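Local atomic coordinates of putative capsid protein of prophage (Escherichia coli CFT073, PDB entry 3BQW), a protein that is of unknown function but probably serves as a prophage major capsid protein that assembles into the shell of a phage head. Residues 34-39 / 138-143; 149-152 / 158-161; 236-241 / 248-253. All blocks are in the same frame, centred on the assembly; numbering follows the deposited sequence.

Contact 1. Residues 34-39 / 138-143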
loop_
_atom_site.group_PDB
_atom_site.type_symbol
_atom_site.label_atom_id
_atom_site.label_comp_id
_atom_site.label_asym_id
_atom_site.label_seq_id
_atom_site.Cartn_x
_atom_site.Cartn_y
_atom_site.Cartn_z
ATOM N N LEU A 34 -3.263 -5.939 -5.735
ATOM C CA LEU A 34 -2.848 -6.830 -6.801
ATOM C C LEU A 34 -1.827 -7.843 -6.306
ATOM O O LEU A 34 -1.915 -9.035 -6.631
ATOM C CB LEU A 34 -2.245 -6.034 -7.966
ATOM C CG LEU A 34 -3.227 -5.221 -8.809
ATOM C CD1 LEU A 34 -2.484 -4.334 -9.771
ATOM C CD2 LEU A 34 -4.168 -6.148 -9.539
ATOM N N PHE A 35 -0.863 -7.370 -5.516
ATOM C CA PHE A 35 0.360 -8.124 -5.299
ATOM C C PHE A 35 0.597 -8.555 -3.846
ATOM O O PHE A 35 1.471 -9.380 -3.589
ATOM C CB PHE A 35 1.566 -7.305 -5.843
ATOM C CG PHE A 35 1.448 -6.948 -7.302
ATOM C CD1 PHE A 35 1.255 -7.946 -8.264
ATOM C CD2 PHE A 35 1.566 -5.635 -7.723
ATOM C CE1 PHE A 35 1.135 -7.637 -9.609
ATOM C CE2 PHE A 35 1.455 -5.311 -9.073
ATOM C CZ PHE A 35 1.245 -6.314 -10.023
ATOM N N PHE A 36 -0.163 -7.987 -2.906
ATOM C CA PHE A 36 -0.050 -8.316 -1.487
ATOM C C PHE A 36 -1.421 -8.439 -0.830
ATOM O O PHE A 36 -1.642 -7.888 0.262
ATOM C CB PHE A 36 0.763 -7.254 -0.747
ATOM C CG PHE A 36 2.107 -6.975 -1.350
ATOM C CD1 PHE A 36 3.234 -7.637 -0.906
ATOM C CD2 PHE A 36 2.241 -6.027 -2.372
ATOM C CE1 PHE A 36 4.476 -7.367 -1.479
ATOM C CE2 PHE A 36 3.455 -5.769 -2.945
ATOM C CZ PHE A 36 4.584 -6.436 -2.502
ATOM N N PRO A 37 -2.365 -9.142 -1.494
ATOM C CA PRO A 37 -3.764 -9.108 -1.057
ATOM C C PRO A 37 -4.098 -9.963 0.164
ATOM O O PRO A 37 -5.111 -9.715 0.836
ATOM C CB PRO A 37 -4.519 -9.652 -2.282
ATOM C CG PRO A 37 -3.569 -10.603 -2.881
ATOM C CD PRO A 37 -2.199 -9.989 -2.686
ATOM N N ASN A 38 -3.284 -10.985 0.425
ATOM C CA ASN A 38 -3.489 -11.851 1.577
ATOM C C ASN A 38 -3.002 -11.207 2.872
ATOM O O ASN A 38 -2.341 -10.141 2.870
ATOM C CB ASN A 38 -2.794 -13.189 1.352
ATOM C CG ASN A 38 -3.302 -13.893 0.095
ATOM O OD1 ASN A 38 -2.538 -14.278 -0.782
ATOM N ND2 ASN A 38 -4.590 -13.984 -0.015
ATOM N N VAL A 39 -3.365 -11.851 3.974
ATOM C CA VAL A 39 -3.076 -11.352 5.296
ATOM C C VAL A 39 -2.625 -12.500 6.175
ATOM O O VAL A 39 -3.089 -13.656 6.030
ATOM C CB VAL A 39 -4.300 -10.623 5.932
ATOM C CG1 VAL A 39 -4.109 -10.424 7.468
ATOM C CG2 VAL A 39 -4.564 -9.282 5.210
ATOM N N TRP A 138 2.991 2.320 0.236
ATOM C CA TRP A 138 4.314 2.880 0.039
ATOM C C TRP A 138 5.360 1.771 0.122
ATOM O O TRP A 138 6.202 1.643 -0.740
ATOM C CB TRP A 138 4.584 3.959 1.094
ATOM C CG TRP A 138 5.920 4.583 1.012
ATOM C CD1 TRP A 138 6.377 5.423 0.025
ATOM C CD2 TRP A 138 6.996 4.441 1.949
ATOM N NE1 TRP A 138 7.666 5.793 0.288
ATOM C CE2 TRP A 138 8.069 5.211 1.467
ATOM C CE3 TRP A 138 7.158 3.723 3.147
ATOM C CZ2 TRP A 138 9.300 5.303 2.155
ATOM C CZ3 TRP A 138 8.361 3.819 3.839
ATOM C CH2 TRP A 138 9.431 4.588 3.327
ATOM N N LEU A 139 5.266 0.955 1.173
ATOM C CA LEU A 139 6.130 -0.185 1.329
ATOM C C LEU A 139 5.969 -1.170 0.164
ATOM O O LEU A 139 6.948 -1.669 -0.324
ATOM C CB LEU A 139 5.860 -0.879 2.671
ATOM C CG LEU A 139 6.377 -0.159 3.918
ATOM C CD1 LEU A 139 5.870 -0.852 5.202
ATOM C CD2 LEU A 139 7.867 -0.058 3.907
ATOM N N ALA A 140 4.738 -1.437 -0.272
ATOM C CA ALA A 140 4.458 -2.344 -1.398
ATOM C C ALA A 140 5.082 -1.880 -2.734
ATOM O O ALA A 140 5.763 -2.655 -3.433
ATOM C CB ALA A 140 2.933 -2.529 -1.560
ATOM N N VAL A 141 4.862 -0.614 -3.073
ATOM C CA VAL A 141 5.381 -0.070 -4.300
ATOM C C VAL A 141 6.906 -0.032 -4.263
ATOM O O VAL A 141 7.557 -0.355 -5.239
ATOM C CB VAL A 141 4.829 1.343 -4.613
ATOM C CG1 VAL A 141 5.499 1.893 -5.890
ATOM C CG2 VAL A 141 3.305 1.313 -4.770
ATOM N N ASN A 142 7.476 0.368 -3.145
ATOM C CA ASN A 142 8.933 0.332 -3.003
ATOM C C ASN A 142 9.526 -1.072 -3.160
ATOM O O ASN A 142 10.545 -1.243 -3.797
ATOM C CB ASN A 142 9.348 0.959 -1.672
ATOM C CG ASN A 142 9.139 2.479 -1.638
ATOM O OD1 ASN A 142 8.600 3.065 -2.556
ATOM N ND2 ASN A 142 9.547 3.108 -0.546
ATOM N N ALA A 143 8.888 -2.073 -2.581
ATOM C CA ALA A 143 9.368 -3.443 -2.698
ATOM C C ALA A 143 9.380 -3.893 -4.163
ATOM O O ALA A 143 10.372 -4.395 -4.647
ATOM C CB ALA A 143 8.526 -4.386 -1.848
#
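The phenyl ring of F36 meets the methyl groups of A140 and A143 obliquely, on the side of the ring that carries CD2, CE2 and CZ. A140 CB takes most of the contact, 3.6 Å from F36 CE2, and it lies almost as near to CD2 of the same ring. A143 CB comes in more distantly, 4.5 Å from F36 CZ. The rings of F35 and W138 pack within their own surroundings, apart from this meeting. That of F35 has L34 CB 3.7 Å above its centre and packs edge-to-face with F345, while the indole of W138 carries N142 ND2 over one face, offset toward the rim, and meets the ring of Y266.

F36 is the first residue to leave helical geometry after helix 30-35. With CG anti to the carbonyl carbon (chi1 -53°), its ring reaches out to the long helix 113-146. The two alanines stand three residues apart, hence on the same side of that helix, where the A143 N to L139 O bond (3.0 Å) keeps the turn regular. Their small side chains let F36 CA come within 7.5 Å of A140 CA. F31 and T32 also rest on A140, and P339 lies against F36.

In an HK97-like capsid fold, helix 113-146 would probably correspond to the spine helix, with the turn that follows helix 30-35 packed against it. All three touching residues are buried and their meeting side chains are hydrocarbon, so the join, at 107 Å² of buried surface, rests on dispersion and the exclusion of water rather than on directional polar bonds.

Contact 2. Residues 149-152 / 158-161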
loop_
_atom_site.group_PDB
_atom_site.type_symbol
_atom_site.label_atom_id
_atom_site.label_comp_id
_atom_site.label_asym_id
_atom_site.label_seq_id
_atom_site.Cartn_x
_atom_site.Cartn_y
_atom_site.Cartn_z
ATOM N N ASN A 149 12.751 -1.968 1.276
ATOM C CA ASN A 149 11.997 -1.133 2.192
ATOM C C ASN A 149 12.920 -0.616 3.293
ATOM O O ASN A 149 13.759 -1.373 3.829
ATOM C CB ASN A 149 10.881 -1.931 2.881
ATOM C CG ASN A 149 9.749 -2.304 1.958
ATOM O OD1 ASN A 149 9.561 -1.725 0.865
ATOM N ND2 ASN A 149 8.971 -3.281 2.392
ATOM N N ILE A 150 12.729 0.653 3.658
ATOM C CA ILE A 150 13.299 1.200 4.882
ATOM C C ILE A 150 12.255 1.150 5.983
ATOM O O ILE A 150 11.195 1.734 5.861
ATOM C CB ILE A 150 13.810 2.626 4.688
ATOM C CG1 ILE A 150 15.056 2.593 3.798
ATOM C CG2 ILE A 150 14.138 3.299 6.084
ATOM C CD1 ILE A 150 15.347 3.893 3.086
ATOM N N ILE A 151 12.560 0.414 7.048
ATOM C CA ILE A 151 11.617 0.175 8.127
ATOM C C ILE A 151 11.984 1.044 9.336
ATOM O O ILE A 151 13.128 1.051 9.794
ATOM C CB ILE A 151 11.584 -1.334 8.512
ATOM C CG1 ILE A 151 11.320 -2.223 7.275
ATOM C CG2 ILE A 151 10.572 -1.618 9.656
ATOM C CD1 ILE A 151 10.137 -1.781 6.375
ATOM N N GLU A 152 10.989 1.783 9.823
ATOM C CA GLU A 152 11.088 2.591 11.039
ATOM C C GLU A 152 9.831 2.372 11.897
ATOM O O GLU A 152 8.762 2.036 11.383
ATOM C CB GLU A 152 11.192 4.088 10.719
ATOM C CG GLU A 152 11.470 4.441 9.256
ATOM C CD GLU A 152 11.627 5.950 9.022
ATOM O OE1 GLU A 152 11.321 6.738 9.957
ATOM O OE2 GLU A 152 12.081 6.336 7.912
ATOM N N ARG A 158 15.813 2.185 12.832
ATOM C CA ARG A 158 15.652 2.181 11.379
ATOM C C ARG A 158 16.604 1.205 10.693
ATOM O O ARG A 158 17.796 1.236 10.933
ATOM C CB ARG A 158 15.931 3.588 10.897
ATOM C CG ARG A 158 15.466 3.947 9.545
ATOM C CD ARG A 158 15.370 5.469 9.508
ATOM N NE ARG A 158 15.020 5.957 8.191
ATOM C CZ ARG A 158 15.865 6.525 7.334
ATOM N NH1 ARG A 158 17.148 6.687 7.633
ATOM N NH2 ARG A 158 15.408 6.921 6.149
ATOM N N TYR A 159 16.066 0.321 9.855
ATOM C CA TYR A 159 16.877 -0.659 9.101
ATOM C C TYR A 159 16.264 -0.936 7.725
ATOM O O TYR A 159 15.132 -0.556 7.466
ATOM C CB TYR A 159 17.003 -1.955 9.887
ATOM C CG TYR A 159 15.758 -2.822 9.878
ATOM C CD1 TYR A 159 15.658 -3.910 9.000
ATOM C CD2 TYR A 159 14.679 -2.561 10.752
ATOM C CE1 TYR A 159 14.539 -4.696 8.964
ATOM C CE2 TYR A 159 13.520 -3.380 10.741
ATOM C CZ TYR A 159 13.458 -4.428 9.830
ATOM O OH TYR A 159 12.360 -5.257 9.779
ATOM N N GLU A 160 17.023 -1.609 6.861
ATOM C CA GLU A 160 16.594 -1.914 5.491
ATOM C C GLU A 160 16.252 -3.392 5.362
ATOM O O GLU A 160 16.962 -4.242 5.869
ATOM C CB GLU A 160 17.675 -1.544 4.465
ATOM C CG GLU A 160 17.274 -1.862 3.021
ATOM C CD GLU A 160 18.431 -1.860 2.064
ATOM O OE1 GLU A 160 19.189 -2.867 2.026
ATOM O OE2 GLU A 160 18.568 -0.861 1.326
ATOM N N ILE A 161 15.127 -3.666 4.703
ATOM C CA ILE A 161 14.789 -4.988 4.199
ATOM C C ILE A 161 15.088 -4.980 2.712
ATOM O O ILE A 161 14.662 -4.064 1.985
ATOM C CB ILE A 161 13.280 -5.331 4.353
ATOM C CG1 ILE A 161 12.898 -5.460 5.814
ATOM C CG2 ILE A 161 12.947 -6.637 3.632
ATOM C CD1 ILE A 161 11.352 -5.451 6.036
#
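N149 and I161 form a hydrogen-bonded pair of an antiparallel beta hairpin, made by strands 148-151 and 159-162, and I151 and Y159 form the next. N149 N gives to I161 O at 2.9 Å, and I161 N returns a bond to N149 O. I151 N gives to Y159 O at 2.8 Å, and Y159 N to I151 O at 3.0 Å. I150 and E160, the non-hydrogen-bonded pair between them, point to the other face of the sheet.

On the I151 face, the CB of that residue sits over the Y159 ring in a CH-pi contact, 4.0 Å from the centroid. Y159 CG lies between its backbone N and carbonyl carbon (chi1 76°), which turns the ring so that one face lies against I151 CB. Toward the turn, R158 and E152 run side by side in a salt bridge, their flat ends 84° apart: R158 NE approaches E152 OE2 at 3.0 Å from above the carboxylate plane.

Farther out, strand 61-67 continues the sheet past strand 159-162, and L139 of helix 113-146 packs on I151. The E160 carboxylate pairs with R73, and on the opposite face Y159 OH is hydrogen-bonded to K83 O.

Contact 3. Residues 236-241 / 248-253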
loop_
_atom_site.group_PDB
_atom_site.type_symbol
_atom_site.label_atom_id
_atom_site.label_comp_id
_atom_site.label_asym_id
_atom_site.label_seq_id
_atom_site.Cartn_x
_atom_site.Cartn_y
_atom_site.Cartn_z
ATOM N N ALA A 236 -8.664 -10.192 -13.109
ATOM C CA ALA A 236 -8.293 -9.744 -11.762
ATOM C C ALA A 236 -7.765 -8.296 -11.760
ATOM O O ALA A 236 -8.071 -7.530 -10.848
ATOM C CB ALA A 236 -7.243 -10.668 -11.164
ATOM N N ALA A 237 -6.961 -7.944 -12.773
ATOM C CA ALA A 237 -6.424 -6.573 -12.915
ATOM C C ALA A 237 -7.562 -5.560 -12.955
ATOM O O ALA A 237 -7.573 -4.577 -12.235
ATOM C CB ALA A 237 -5.563 -6.461 -14.188
ATOM N N GLU A 238 -8.552 -5.856 -13.783
ATOM C CA GLU A 238 -9.708 -4.987 -13.991
ATOM C C GLU A 238 -10.621 -4.889 -12.767
ATOM O O GLU A 238 -11.052 -3.806 -12.369
ATOM C CB GLU A 238 -10.480 -5.511 -15.195
ATOM C CG GLU A 238 -11.351 -4.511 -15.790
ATOM C CD GLU A 238 -12.013 -4.991 -17.059
ATOM O OE1 GLU A 238 -11.567 -5.988 -17.704
ATOM O OE2 GLU A 238 -13.021 -4.337 -17.394
ATOM N N LEU A 239 -10.937 -6.030 -12.188
ATOM C CA LEU A 239 -11.642 -6.081 -10.911
ATOM C C LEU A 239 -10.976 -5.241 -9.804
ATOM O O LEU A 239 -11.650 -4.526 -9.051
ATOM C CB LEU A 239 -11.719 -7.530 -10.433
ATOM C CG LEU A 239 -13.045 -8.284 -10.449
ATOM C CD1 LEU A 239 -13.729 -8.311 -11.821
ATOM C CD2 LEU A 239 -12.729 -9.700 -9.931
ATOM N N ALA A 240 -9.660 -5.351 -9.680
ATOM C CA ALA A 240 -8.931 -4.573 -8.678
ATOM C C ALA A 240 -9.105 -3.047 -8.797
ATOM O O ALA A 240 -8.984 -2.356 -7.792
ATOM C CB ALA A 240 -7.458 -4.930 -8.699
ATOM N N CYS A 241 -9.383 -2.525 -9.990
ATOM C CA CYS A 241 -9.512 -1.074 -10.201
ATOM C C CYS A 241 -10.888 -0.473 -9.914
ATOM O O CYS A 241 -11.006 0.743 -9.723
ATOM C CB CYS A 241 -9.173 -0.721 -11.647
ATOM S SG CYS A 241 -7.472 -1.014 -12.138
ATOM N N VAL A 248 -6.792 5.548 -9.775
ATOM C CA VAL A 248 -6.431 4.526 -10.732
ATOM C C VAL A 248 -7.411 4.591 -11.894
ATOM O O VAL A 248 -8.594 4.845 -11.693
ATOM C CB VAL A 248 -6.516 3.148 -10.023
ATOM C CG1 VAL A 248 -6.842 2.049 -10.953
ATOM C CG2 VAL A 248 -5.225 2.880 -9.256
ATOM N N SER A 249 -6.908 4.380 -13.103
ATOM C CA SER A 249 -7.733 4.309 -14.262
ATOM C C SER A 249 -7.345 3.093 -15.082
ATOM O O SER A 249 -6.182 2.930 -15.478
ATOM C CB SER A 249 -7.570 5.565 -15.107
ATOM O OG SER A 249 -8.306 5.414 -16.309
ATOM N N PHE A 250 -8.328 2.243 -15.330
ATOM C CA PHE A 250 -8.169 1.098 -16.169
ATOM C C PHE A 250 -8.390 1.534 -17.604
ATOM O O PHE A 250 -9.422 2.095 -17.928
ATOM C CB PHE A 250 -9.140 -0.029 -15.805
ATOM C CG PHE A 250 -8.803 -1.327 -16.478
ATOM C CD1 PHE A 250 -7.927 -2.210 -15.893
ATOM C CD2 PHE A 250 -9.319 -1.628 -17.713
ATOM C CE1 PHE A 250 -7.571 -3.382 -16.530
ATOM C CE2 PHE A 250 -8.985 -2.805 -18.352
ATOM C CZ PHE A 250 -8.099 -3.677 -17.767
ATOM N N LYS A 251 -7.401 1.261 -18.452
ATOM C CA LYS A 251 -7.374 1.778 -19.812
ATOM C C LYS A 251 -7.789 0.772 -20.871
ATOM O O LYS A 251 -8.204 1.173 -21.956
ATOM C CB LYS A 251 -5.960 2.289 -20.140
ATOM C CG LYS A 251 -5.551 3.506 -19.341
ATOM C CD LYS A 251 -6.541 4.649 -19.538
ATOM C CE LYS A 251 -6.093 5.856 -18.807
ATOM N NZ LYS A 251 -7.068 6.945 -18.856
ATOM N N GLY A 252 -7.656 -0.519 -20.587
ATOM C CA GLY A 252 -7.895 -1.537 -21.589
ATOM C C GLY A 252 -6.786 -2.558 -21.607
ATOM O O GLY A 252 -6.115 -2.763 -20.609
ATOM N N TYR A 253 -6.596 -3.183 -22.763
ATOM C CA TYR A 253 -5.655 -4.278 -22.934
ATOM C C TYR A 253 -4.778 -4.066 -24.157
ATOM O O TYR A 253 -5.173 -3.397 -25.121
ATOM C CB TYR A 253 -6.393 -5.617 -23.060
ATOM C CG TYR A 253 -7.149 -6.025 -21.814
ATOM C CD1 TYR A 253 -6.590 -6.905 -20.881
ATOM C CD2 TYR A 253 -8.413 -5.514 -21.554
ATOM C CE1 TYR A 253 -7.288 -7.278 -19.728
ATOM C CE2 TYR A 253 -9.119 -5.871 -20.405
ATOM C CZ TYR A 253 -8.557 -6.756 -19.504
ATOM O OH TYR A 253 -9.288 -7.098 -18.386
HETATM O O HOH W 1 -10.664 2.804 -11.667
#
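E238 and F250 cross at about a right angle, the aliphatic part of the glutamate lying over the ring. E238 CG sits almost exactly above the centre of F250, 3.8 Å from the centroid, in a CH-pi contact. The carboxylate beyond it stays stacked, only 15° from the plane of the ring. An extended glutamate chain, with CG anti to the backbone N, delivers this flat end to Y253, whose ring is turned 64° from it. There Y253 OH donates to E238 OE1 at 2.6 Å, arriving on the anti side of the carboxylate. OE1 of this buried acid thus takes two bonds, from Y253 OH and the E234 N-H, while S235 OG, bonded to Y253 OH, helps to place the phenol; the negative charge is probably stabilised.

Toward the C-terminal end of the helix, C241 SG approaches the edge of F250 near the ring plane, 5.3 Å from its centroid, a cysteine sulfur-aromatic contact. It also lies close to V248 CG1 (3.3 Å). A water closes this end by donating to both C241 O and V248 O.

The axes of helix 236-241 and of residues 248-253 point 146° apart, roughly antiparallel. The strand pairs with strand 257-267, whose A258 and I260 touch A237 and C241, while helix 30-35 borders the contact through L30 at V248 and T33 and L34 at A240.

In the fold
From the N terminus, the chain passes through helix 30-35, and contact 1 closes a loop of 98 residues when helix 113-146 returns to it. That helix leads directly into strand 148-151, where contact 2 closes a beta hairpin over a short loop, within the four-stranded antiparallel sheet that includes strands 61-67 and 70-79. Contact 3 follows later, setting helix 236-241 on strand 248-254 of the seven-stranded mixed sheet. The three are in series, so none nests or crosses. Contact 1 stands between the others and touches both: L139 CD2 is 3.8 Å from I151 CD1, and L34 CD2 is 3.6 Å from A240 CB. The centres of contacts 2 and 3 lie about 31 Å apart.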